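Local atomic coordinates of guanine nucleotide exchange factor p115rhogef (Homo sapiens, PDB entry 1IAP), a protein that is a Rho guanine nucleotide exchange factor whose N-terminal RGS-like domain, the part modelled here, probably engages heterotrimeric G-protein alpha subunits. Residues A[7-10]-A[11-15]; A[77-80]-A[81-85]; A[90-93]-A[94-98]; A[182-185]-A[186-189]. All blocks are in the same frame, centred on the assembly; numbering follows the deposited sequence.

Contact 1: A[7-10]-A[11-15]; sequences SLEQ and VKRRP
Leu8 and Lys12 meet on the packed side of this short helical turn, where Leu8 CD2 lies 3.9 Å from Lys12 CB and the two side chains run at about a right angle. In the backbone, Lys12 N donates to Leu8 O at 2.8 Å, and one residue earlier Val11 N donates to Ser7 O at 3.1 Å. Val11 CG1 sits between its own backbone N and carbonyl carbon (chi1 75°), which lays it against the turn's carbonyls, 3.4 Å from Leu8 O. Leu8 also reaches Cys37 and Leu38 of helix 32-43, and Val11 reaches Leu18 and Leu21 of helix 15-28. The element is helix 8-11, a single turn N-capped by Ser7, whose OG accepts a weak bond from Gln10 N, and followed by a type I turn from Val11 to Arg14 that leads into helix 15-28. Glu9 and Lys12 run alongside each other, pointing the same way, and Glu9 OE2 forms a salt bridge with Lys12 NZ at 2.8 Å, weak as a hydrogen bond. Lys12 stays buried, and Asp41 binds the same ammonium. A methionine in place of Lys12 would probably leave the Asp41 carboxylate without this cation and Glu9 with only the longer Arg13 pairing among these residues. The loose side is the exposed one: Arg13 NH2 stands 3.5 Å from Glu9 OE2, with the carboxylate and guanidinium planes 72° apart.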
loop_
_atom_site.group_PDB
_atom_site.type_symbol
_atom_site.label_atom_id
_atom_site.label_comp_id
_atom_site.label_asym_id
_atom_site.label_seq_id
_atom_site.Cartn_x
_atom_site.Cartn_y
_atom_site.Cartn_z
ATOM N N SER A 7 -0.618 9.703 9.566
ATOM C CA SER A 7 -1.320 9.732 8.287
ATOM C C SER A 7 -0.642 8.842 7.258
ATOM O O SER A 7 0.521 8.467 7.417
ATOM C CB SER A 7 -1.398 11.165 7.746
ATOM O OG SER A 7 -0.111 11.673 7.439
ATOM N N LEU A 8 -1.374 8.530 6.192
ATOM C CA LEU A 8 -0.868 7.694 5.114
ATOM C C LEU A 8 0.312 8.394 4.443
ATOM O O LEU A 8 1.307 7.757 4.100
ATOM C CB LEU A 8 -1.981 7.432 4.095
ATOM C CG LEU A 8 -1.867 6.269 3.101
ATOM C CD1 LEU A 8 -3.196 6.114 2.396
ATOM C CD2 LEU A 8 -0.760 6.490 2.080
ATOM N N GLU A 9 0.198 9.710 4.275
ATOM C CA GLU A 9 1.249 10.506 3.650
ATOM C C GLU A 9 2.578 10.326 4.390
ATOM O O GLU A 9 3.632 10.158 3.772
ATOM C CB GLU A 9 0.847 11.983 3.644
ATOM C CG GLU A 9 1.608 12.849 2.649
ATOM C CD GLU A 9 1.178 12.635 1.199
ATOM O OE1 GLU A 9 0.201 11.895 0.944
ATOM O OE2 GLU A 9 1.825 13.223 0.308
ATOM N N GLN A 10 2.515 10.324 5.717
ATOM C CA GLN A 10 3.709 10.156 6.539
ATOM C C GLN A 10 4.273 8.735 6.529
ATOM O O GLN A 10 5.489 8.555 6.473
ATOM C CB GLN A 10 3.426 10.592 7.976
ATOM C CG GLN A 10 3.085 12.066 8.103
ATOM C CD GLN A 10 2.702 12.460 9.510
ATOM O OE1 GLN A 10 3.559 12.621 10.380
ATOM N NE2 GLN A 10 1.405 12.622 9.744
ATOM N N VAL A 11 3.401 7.732 6.553
ATOM C CA VAL A 11 3.852 6.336 6.564
ATOM C C VAL A 11 4.262 5.770 5.198
ATOM O O VAL A 11 5.136 4.906 5.118
ATOM C CB VAL A 11 2.789 5.401 7.214
ATOM C CG1 VAL A 11 1.614 5.156 6.269
ATOM C CG2 VAL A 11 3.431 4.090 7.647
ATOM N N LYS A 12 3.677 6.298 4.124
ATOM C CA LYS A 12 3.966 5.814 2.774
ATOM C C LYS A 12 5.442 5.896 2.378
ATOM O O LYS A 12 5.874 5.195 1.467
ATOM C CB LYS A 12 3.116 6.570 1.743
ATOM C CG LYS A 12 3.564 8.004 1.515
ATOM C CD LYS A 12 2.761 8.700 0.428
ATOM C CE LYS A 12 3.395 10.042 0.089
ATOM N NZ LYS A 12 2.609 10.813 -0.909
ATOM N N ARG A 13 6.202 6.743 3.070
ATOM C CA ARG A 13 7.624 6.943 2.792
ATOM C C ARG A 13 8.563 6.204 3.744
ATOM O O ARG A 13 9.775 6.196 3.537
ATOM C CB ARG A 13 7.950 8.437 2.844
ATOM C CG ARG A 13 6.997 9.302 2.042
ATOM C CD ARG A 13 7.288 10.780 2.213
ATOM N NE ARG A 13 6.309 11.605 1.508
ATOM C CZ ARG A 13 6.149 12.912 1.701
ATOM N NH1 ARG A 13 6.908 13.554 2.579
ATOM N NH2 ARG A 13 5.217 13.573 1.027
ATOM N N ARG A 14 8.008 5.595 4.789
ATOM C CA ARG A 14 8.805 4.873 5.787
ATOM C C ARG A 14 8.549 3.375 5.623
ATOM O O ARG A 14 7.616 2.823 6.207
ATOM C CB ARG A 14 8.406 5.346 7.184
ATOM C CG ARG A 14 8.224 6.873 7.284
ATOM C CD ARG A 14 9.455 7.612 7.805
ATOM N NE ARG A 14 10.659 7.422 6.996
ATOM C CZ ARG A 14 10.967 8.136 5.916
ATOM N NH1 ARG A 14 10.157 9.097 5.491
ATOM N NH2 ARG A 14 12.106 7.908 5.277
ATOM N N PRO A 15 9.423 2.691 4.868
ATOM C CA PRO A 15 9.329 1.255 4.582
ATOM C C PRO A 15 9.140 0.293 5.749
ATOM O O PRO A 15 8.303 -0.603 5.668
ATOM C CB PRO A 15 10.604 0.978 3.775
ATOM C CG PRO A 15 11.564 2.002 4.289
ATOM C CD PRO A 15 10.721 3.234 4.415
#

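Contact 2: A[77-80]-A[81-85]; sequences VAFE and LDRTR
Phe79 and Arg83 form the aromatic part of this contact: the guanidinium lies flat on the ring, planes 15° apart, with Arg83 CZ 3.8 Å from the ring centroid in a cation-pi stack. Arg83 CD adds a CH-pi contact over the same ring. Phe79 CG stands anti to its backbone N (chi1 173°), which swings the ring outward from the helix, where Arg83 can cover it. Hydrogen bonds come next. Arg83 NH1 also reaches Phe79 O at 2.9 Å, in the carbonyl plane and on a lone pair, so one residue supplies both stack and acceptor. All this happens where helix 75-81 runs out into a type I turn from Leu81 to Thr84. There Glu80 O is gripped twice, from opposite faces of its carbonyl plane, by Arg83 N at 3.0 Å and by Thr84 OG1 at 2.7 Å. A valine in place of Thr84 would probably lose the hydroxyl bond and leave Glu80 O held by the Arg83 amide alone within this turn. On the inner side Val77 CG1 and Leu81 CD1 lie side by side at 3.7 Å, and both residues also press on Phe97 of helix 91-103.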
loop_
_atom_site.group_PDB
_atom_site.type_symbol
_atom_site.label_atom_id
_atom_site.label_comp_id
_atom_site.label_asym_id
_atom_site.label_seq_id
_atom_site.Cartn_x
_atom_site.Cartn_y
_atom_site.Cartn_z
ATOM N N VAL A 77 -17.092 6.607 -11.362
ATOM C CA VAL A 77 -15.866 6.072 -11.946
ATOM C C VAL A 77 -16.116 4.739 -12.640
ATOM O O VAL A 77 -15.675 4.535 -13.771
ATOM C CB VAL A 77 -14.763 5.917 -10.877
ATOM C CG1 VAL A 77 -13.590 5.106 -11.419
ATOM C CG2 VAL A 77 -14.281 7.288 -10.442
ATOM N N ALA A 78 -16.830 3.842 -11.961
ATOM C CA ALA A 78 -17.152 2.524 -12.505
ATOM C C ALA A 78 -17.970 2.650 -13.790
ATOM O O ALA A 78 -17.757 1.908 -14.750
ATOM C CB ALA A 78 -17.918 1.702 -11.474
ATOM N N PHE A 79 -18.896 3.604 -13.795
ATOM C CA PHE A 79 -19.759 3.873 -14.947
ATOM C C PHE A 79 -18.915 4.341 -16.135
ATOM O O PHE A 79 -19.064 3.839 -17.252
ATOM C CB PHE A 79 -20.799 4.936 -14.553
ATOM C CG PHE A 79 -21.649 5.430 -15.695
ATOM C CD1 PHE A 79 -22.887 4.851 -15.963
ATOM C CD2 PHE A 79 -21.221 6.494 -16.492
ATOM C CE1 PHE A 79 -23.688 5.324 -17.007
ATOM C CE2 PHE A 79 -22.014 6.973 -17.538
ATOM C CZ PHE A 79 -23.248 6.385 -17.796
ATOM N N GLU A 80 -18.012 5.285 -15.878
ATOM C CA GLU A 80 -17.140 5.830 -16.915
ATOM C C GLU A 80 -16.119 4.816 -17.420
ATOM O O GLU A 80 -15.829 4.773 -18.615
ATOM C CB GLU A 80 -16.425 7.083 -16.410
ATOM C CG GLU A 80 -17.353 8.258 -16.146
ATOM C CD GLU A 80 -16.612 9.486 -15.656
ATOM O OE1 GLU A 80 -16.099 10.253 -16.501
ATOM O OE2 GLU A 80 -16.539 9.684 -14.423
ATOM N N LEU A 81 -15.576 4.006 -16.514
ATOM C CA LEU A 81 -14.603 2.987 -16.891
ATOM C C LEU A 81 -15.214 1.974 -17.852
ATOM O O LEU A 81 -14.593 1.600 -18.851
ATOM C CB LEU A 81 -14.057 2.267 -15.656
ATOM C CG LEU A 81 -12.999 3.045 -14.872
ATOM C CD1 LEU A 81 -12.652 2.316 -13.587
ATOM C CD2 LEU A 81 -11.759 3.231 -15.744
ATOM N N ASP A 82 -16.443 1.559 -17.562
ATOM C CA ASP A 82 -17.139 0.591 -18.402
ATOM C C ASP A 82 -17.526 1.163 -19.765
ATOM O O ASP A 82 -18.017 0.439 -20.633
ATOM C CB ASP A 82 -18.385 0.063 -17.683
ATOM C CG ASP A 82 -18.050 -0.714 -16.418
ATOM O OD1 ASP A 82 -16.870 -1.077 -16.221
ATOM O OD2 ASP A 82 -18.974 -0.967 -15.617
ATOM N N ARG A 83 -17.291 2.458 -19.953
ATOM C CA ARG A 83 -17.625 3.124 -21.208
ATOM C C ARG A 83 -16.424 3.792 -21.871
ATOM O O ARG A 83 -16.563 4.446 -22.906
ATOM C CB ARG A 83 -18.737 4.146 -20.966
ATOM C CG ARG A 83 -20.070 3.493 -20.687
ATOM C CD ARG A 83 -20.999 4.380 -19.886
ATOM N NE ARG A 83 -22.244 3.681 -19.583
ATOM C CZ ARG A 83 -22.346 2.650 -18.749
ATOM N NH1 ARG A 83 -21.275 2.193 -18.108
ATOM N NH2 ARG A 83 -23.509 2.032 -18.607
ATOM N N THR A 84 -15.247 3.620 -21.280
ATOM C CA THR A 84 -14.036 4.220 -21.826
ATOM C C THR A 84 -13.016 3.160 -22.222
ATOM O O THR A 84 -12.657 2.287 -21.429
ATOM C CB THR A 84 -13.392 5.216 -20.833
ATOM O OG1 THR A 84 -14.368 6.177 -20.413
ATOM C CG2 THR A 84 -12.243 5.958 -21.500
ATOM N N ARG A 85 -12.576 3.240 -23.473
ATOM C CA ARG A 85 -11.593 2.319 -24.025
ATOM C C ARG A 85 -10.210 2.690 -23.479
ATOM O O ARG A 85 -9.923 3.866 -23.262
ATOM C CB ARG A 85 -11.619 2.424 -25.552
ATOM C CG ARG A 85 -10.755 1.416 -26.271
ATOM C CD ARG A 85 -10.909 1.510 -27.785
ATOM N NE ARG A 85 -10.092 0.505 -28.462
ATOM C CZ ARG A 85 -8.979 0.772 -29.142
ATOM N NH1 ARG A 85 -8.546 2.022 -29.251
ATOM N NH2 ARG A 85 -8.279 -0.218 -29.680
#

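Contact 3: A[90-93]-A[94-98]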
loop_
_atom_site.group_PDB
_atom_site.type_symbol
_atom_site.label_atom_id
_atom_site.label_comp_id
_atom_site.label_asym_id
_atom_site.label_seq_id
_atom_site.Cartn_x
_atom_site.Cartn_y
_atom_site.Cartn_z
ATOM N N SER A 90 -7.277 9.435 -21.319
ATOM C CA SER A 90 -6.329 10.542 -21.354
ATOM C C SER A 90 -5.616 10.618 -20.006
ATOM O O SER A 90 -6.151 10.161 -18.994
ATOM C CB SER A 90 -7.066 11.855 -21.627
ATOM O OG SER A 90 -6.170 12.952 -21.644
ATOM N N GLU A 91 -4.412 11.185 -19.994
ATOM C CA GLU A 91 -3.643 11.315 -18.757
ATOM C C GLU A 91 -4.418 12.108 -17.713
ATOM O O GLU A 91 -4.342 11.820 -16.522
ATOM C CB GLU A 91 -2.291 11.982 -19.016
ATOM C CG GLU A 91 -1.296 11.110 -19.770
ATOM C CD GLU A 91 -1.003 11.621 -21.169
ATOM O OE1 GLU A 91 -0.811 12.847 -21.334
ATOM O OE2 GLU A 91 -0.949 10.792 -22.104
ATOM N N ASP A 92 -5.178 13.094 -18.178
ATOM C CA ASP A 92 -5.993 13.932 -17.306
ATOM C C ASP A 92 -7.138 13.117 -16.703
ATOM O O ASP A 92 -7.389 13.183 -15.499
ATOM C CB ASP A 92 -6.549 15.125 -18.094
ATOM C CG ASP A 92 -7.498 15.982 -17.273
ATOM O OD1 ASP A 92 -7.079 16.499 -16.214
ATOM O OD2 ASP A 92 -8.665 16.140 -17.690
ATOM N N VAL A 93 -7.818 12.344 -17.548
ATOM C CA VAL A 93 -8.936 11.508 -17.114
ATOM C C VAL A 93 -8.436 10.399 -16.185
ATOM O O VAL A 93 -9.121 10.007 -15.242
ATOM C CB VAL A 93 -9.660 10.872 -18.321
ATOM C CG1 VAL A 93 -10.877 10.092 -17.858
ATOM C CG2 VAL A 93 -10.063 11.950 -19.324
ATOM N N GLN A 94 -7.233 9.905 -16.465
ATOM C CA GLN A 94 -6.605 8.856 -15.667
ATOM C C GLN A 94 -6.310 9.376 -14.255
ATOM O O GLN A 94 -6.562 8.685 -13.268
ATOM C CB GLN A 94 -5.317 8.392 -16.349
ATOM C CG GLN A 94 -4.598 7.257 -15.650
ATOM C CD GLN A 94 -3.334 6.841 -16.376
ATOM O OE1 GLN A 94 -3.384 6.345 -17.503
ATOM N NE2 GLN A 94 -2.190 7.039 -15.732
ATOM N N ARG A 95 -5.783 10.595 -14.163
ATOM C CA ARG A 95 -5.484 11.200 -12.867
ATOM C C ARG A 95 -6.772 11.405 -12.076
ATOM O O ARG A 95 -6.787 11.222 -10.862
ATOM C CB ARG A 95 -4.765 12.540 -13.038
ATOM C CG ARG A 95 -3.426 12.444 -13.747
ATOM C CD ARG A 95 -2.745 13.801 -13.840
ATOM N NE ARG A 95 -1.754 13.836 -14.915
ATOM C CZ ARG A 95 -0.605 13.165 -14.909
ATOM N NH1 ARG A 95 -0.277 12.401 -13.875
ATOM N NH2 ARG A 95 0.204 13.234 -15.957
ATOM N N ARG A 96 -7.851 11.778 -12.767
ATOM C CA ARG A 96 -9.144 11.991 -12.115
ATOM C C ARG A 96 -9.669 10.693 -11.515
ATOM O O ARG A 96 -10.122 10.677 -10.371
ATOM C CB ARG A 96 -10.179 12.551 -13.097
ATOM C CG ARG A 96 -9.853 13.929 -13.645
ATOM C CD ARG A 96 -11.005 14.470 -14.477
ATOM N NE ARG A 96 -10.644 15.701 -15.179
ATOM C CZ ARG A 96 -11.513 16.634 -15.559
ATOM N NH1 ARG A 96 -12.808 16.489 -15.304
ATOM N NH2 ARG A 96 -11.089 17.706 -16.214
ATOM N N PHE A 97 -9.626 9.616 -12.299
ATOM C CA PHE A 97 -10.082 8.304 -11.838
ATOM C C PHE A 97 -9.290 7.869 -10.607
ATOM O O PHE A 97 -9.865 7.405 -9.624
ATOM C CB PHE A 97 -9.929 7.250 -12.939
ATOM C CG PHE A 97 -10.968 7.339 -14.026
ATOM C CD1 PHE A 97 -12.189 7.965 -13.799
ATOM C CD2 PHE A 97 -10.726 6.785 -15.278
ATOM C CE1 PHE A 97 -13.150 8.039 -14.802
ATOM C CE2 PHE A 97 -11.681 6.854 -16.286
ATOM C CZ PHE A 97 -12.896 7.482 -16.047
ATOM N N VAL A 98 -7.973 8.032 -10.665
ATOM C CA VAL A 98 -7.106 7.668 -9.549
ATOM C C VAL A 98 -7.426 8.493 -8.301
ATOM O O VAL A 98 -7.623 7.932 -7.224
ATOM C CB VAL A 98 -5.608 7.828 -9.919
ATOM C CG1 VAL A 98 -4.727 7.605 -8.695
ATOM C CG2 VAL A 98 -5.235 6.841 -10.998
#
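Val93 and Phe97 lie side by side, pointing the same way, one turn apart on helix 91-103. Val93 CG1 rests over a face of the Phe97 ring, 4.0 Å from its centroid, a CH-pi contact. The methyl gets there because chi1 (-176°) sets CG1 beside the carbonyl carbon, on the Phe97 side of Val93. Val93 CG1 comes closest, 3.7 Å, to Phe97 CE2. Val93 O also lies over a ring face, displaced toward the rim, while accepting the helix bond from Phe97 N at 3.0 Å.

Asp92 and Arg96 meet quite differently. Their side chains cross at a slant, with the carboxylate and guanidinium planes 89° apart, nearly perpendicular. Both Arg96 NE and Arg96 NH2 turn to one oxygen, Asp92 OD2, at 3.2 Å each; this is a salt bridge, but the two hydrogen bonds in it are weak and bent, at 126°. Arg95 lays its aliphatic stem along the backbone, with Arg95 CG 3.0 Å from Glu91 O.

This first part of the helix, after the N-cap residue Ser90, is two-sided: Gln94 and Phe97 are buried, Asp92, Arg95 and Arg96 exposed. Phe97 turns inward to Val77, Glu80 and Leu81 of helix 75-81, and Gln94 packs against helix 48-63. The perpendicular, single-oxygen pairing of Asp92 with Arg96 is likely to add only modest electrostatic support to a helix already held by its backbone bonds.

Contact 4: A[182-185]-A[186-189]; sequences GLYM and RHLG
A Schellman motif closes helix 171-187 here, with Gly189 as its C-prime residue at positive phi (86°). Gly189 N bonds back to Arg186 O at 3.1 Å, and Val190 N completes the motif on Met185 O. The backbone bonds change as the helix unwinds: Arg186 N still donates to Gly182 O in the regular helical way, His187 N makes only weak bonds, and Leu188 N keeps a weak bond to Tyr184 O and makes a better one to Met185 O at 2.9 Å, approaching from above the carbonyl plane.

Among the side chains, Tyr184 and Leu188 carry the inner face. Their side chains cross at a slant, with Leu188 CD1 3.6 Å from Tyr184 CE2, and Leu188 CD2 reaches toward the phenol oxygen. Met185 bends at chi2 and chi3, which brings its CE to 4.2 Å from Leu188 CD1. The Tyr184 hydroxyl is bonded to Lys12 O, and its ring leans on Leu18 and Leu38, so the end of this helix is tied to helices 15-28 and 32-43.

His187 lies on the same side of the Tyr184 ring plane as Leu188 but nearer CE1, its ring inclined 34° to the phenol ring with centroids 5.6 Å apart; its NE2 bonds to Ser45 OG. Arg186, exposed, folds back at chi3 (-56°) along the helix it belongs to. Its guanidinium passes over the backbone with Gly182 O on one face, and Arg186 NH1 comes 3.9 Å from Leu183 CD1.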
loop_
_atom_site.group_PDB
_atom_site.type_symbol
_atom_site.label_atom_id
_atom_site.label_comp_id
_atom_site.label_asym_id
_atom_site.label_seq_id
_atom_site.Cartn_x
_atom_site.Cartn_y
_atom_site.Cartn_z
ATOM N N GLY A 182 4.918 -6.309 -2.352
ATOM C CA GLY A 182 6.212 -6.430 -3.002
ATOM C C GLY A 182 6.444 -5.332 -4.022
ATOM O O GLY A 182 7.507 -4.705 -4.049
ATOM N N LEU A 183 5.419 -5.056 -4.824
ATOM C CA LEU A 183 5.501 -4.033 -5.855
ATOM C C LEU A 183 5.810 -2.657 -5.282
ATOM O O LEU A 183 6.714 -1.966 -5.756
ATOM C CB LEU A 183 4.198 -3.987 -6.665
ATOM C CG LEU A 183 4.180 -3.087 -7.906
ATOM C CD1 LEU A 183 5.192 -3.600 -8.922
ATOM C CD2 LEU A 183 2.787 -3.079 -8.512
ATOM N N TYR A 184 5.090 -2.274 -4.235
ATOM C CA TYR A 184 5.295 -0.971 -3.627
ATOM C C TYR A 184 6.620 -0.860 -2.869
ATOM O O TYR A 184 7.257 0.195 -2.879
ATOM C CB TYR A 184 4.124 -0.607 -2.707
ATOM C CG TYR A 184 4.204 0.817 -2.215
ATOM C CD1 TYR A 184 3.818 1.878 -3.035
ATOM C CD2 TYR A 184 4.713 1.113 -0.956
ATOM C CE1 TYR A 184 3.946 3.201 -2.613
ATOM C CE2 TYR A 184 4.842 2.434 -0.524
ATOM C CZ TYR A 184 4.457 3.467 -1.357
ATOM O OH TYR A 184 4.577 4.767 -0.933
ATOM N N MET A 185 7.019 -1.931 -2.190
ATOM C CA MET A 185 8.276 -1.924 -1.439
ATOM C C MET A 185 9.457 -1.730 -2.391
ATOM O O MET A 185 10.410 -1.022 -2.081
ATOM C CB MET A 185 8.437 -3.221 -0.637
ATOM C CG MET A 185 7.640 -3.250 0.670
ATOM S SD MET A 185 8.216 -1.968 1.854
ATOM C CE MET A 185 6.627 -1.357 2.488
ATOM N N ARG A 186 9.368 -2.345 -3.564
ATOM C CA ARG A 186 10.407 -2.236 -4.587
ATOM C C ARG A 186 10.525 -0.765 -5.002
ATOM O O ARG A 186 11.616 -0.272 -5.283
ATOM C CB ARG A 186 10.009 -3.099 -5.778
ATOM C CG ARG A 186 11.113 -3.439 -6.747
ATOM C CD ARG A 186 10.622 -4.528 -7.687
ATOM N NE ARG A 186 10.164 -5.697 -6.936
ATOM C CZ ARG A 186 9.013 -6.333 -7.143
ATOM N NH1 ARG A 186 8.175 -5.927 -8.090
ATOM N NH2 ARG A 186 8.693 -7.373 -6.385
ATOM N N HIS A 187 9.392 -0.063 -4.971
ATOM C CA HIS A 187 9.323 1.355 -5.311
ATOM C C HIS A 187 10.059 2.195 -4.260
ATOM O O HIS A 187 10.549 3.284 -4.552
ATOM C CB HIS A 187 7.856 1.788 -5.403
ATOM C CG HIS A 187 7.666 3.237 -5.721
ATOM N ND1 HIS A 187 7.325 4.169 -4.766
ATOM C CD2 HIS A 187 7.754 3.912 -6.891
ATOM C CE1 HIS A 187 7.210 5.356 -5.333
ATOM N NE2 HIS A 187 7.465 5.227 -6.622
ATOM N N LEU A 188 10.123 1.685 -3.032
ATOM C CA LEU A 188 10.813 2.384 -1.952
ATOM C C LEU A 188 12.276 1.951 -1.856
ATOM O O LEU A 188 12.984 2.349 -0.935
ATOM C CB LEU A 188 10.113 2.135 -0.612
ATOM C CG LEU A 188 8.657 2.588 -0.479
ATOM C CD1 LEU A 188 8.146 2.246 0.917
ATOM C CD2 LEU A 188 8.541 4.089 -0.747
ATOM N N GLY A 189 12.721 1.131 -2.807
ATOM C CA GLY A 189 14.098 0.665 -2.806
ATOM C C GLY A 189 14.317 -0.576 -1.958
ATOM O O GLY A 189 15.455 -1.009 -1.757
#

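The four contacts follow one another along the chain, all within this all-helical RGS-like domain, and fall into two pairs. Contacts 1 and 4 come from near opposite ends of the modelled chain yet have centres about 13 Å apart: besides the tyrosine hydroxyl bond, Lys12 O packs on Leu188 CD2 and Pro15 O on Met185 CE, so the first helical turn and the end of the last helix lie against each other. Contacts 2 and 3, centres about 12 Å apart, join the consecutive helices 75-81 and 91-103 through Phe97. No contact of one pair touches one of the other; their nearest atoms are about 11 Å apart (1 with 3, 3 with 4) or about 17 Å (1 with 2, 2 with 4).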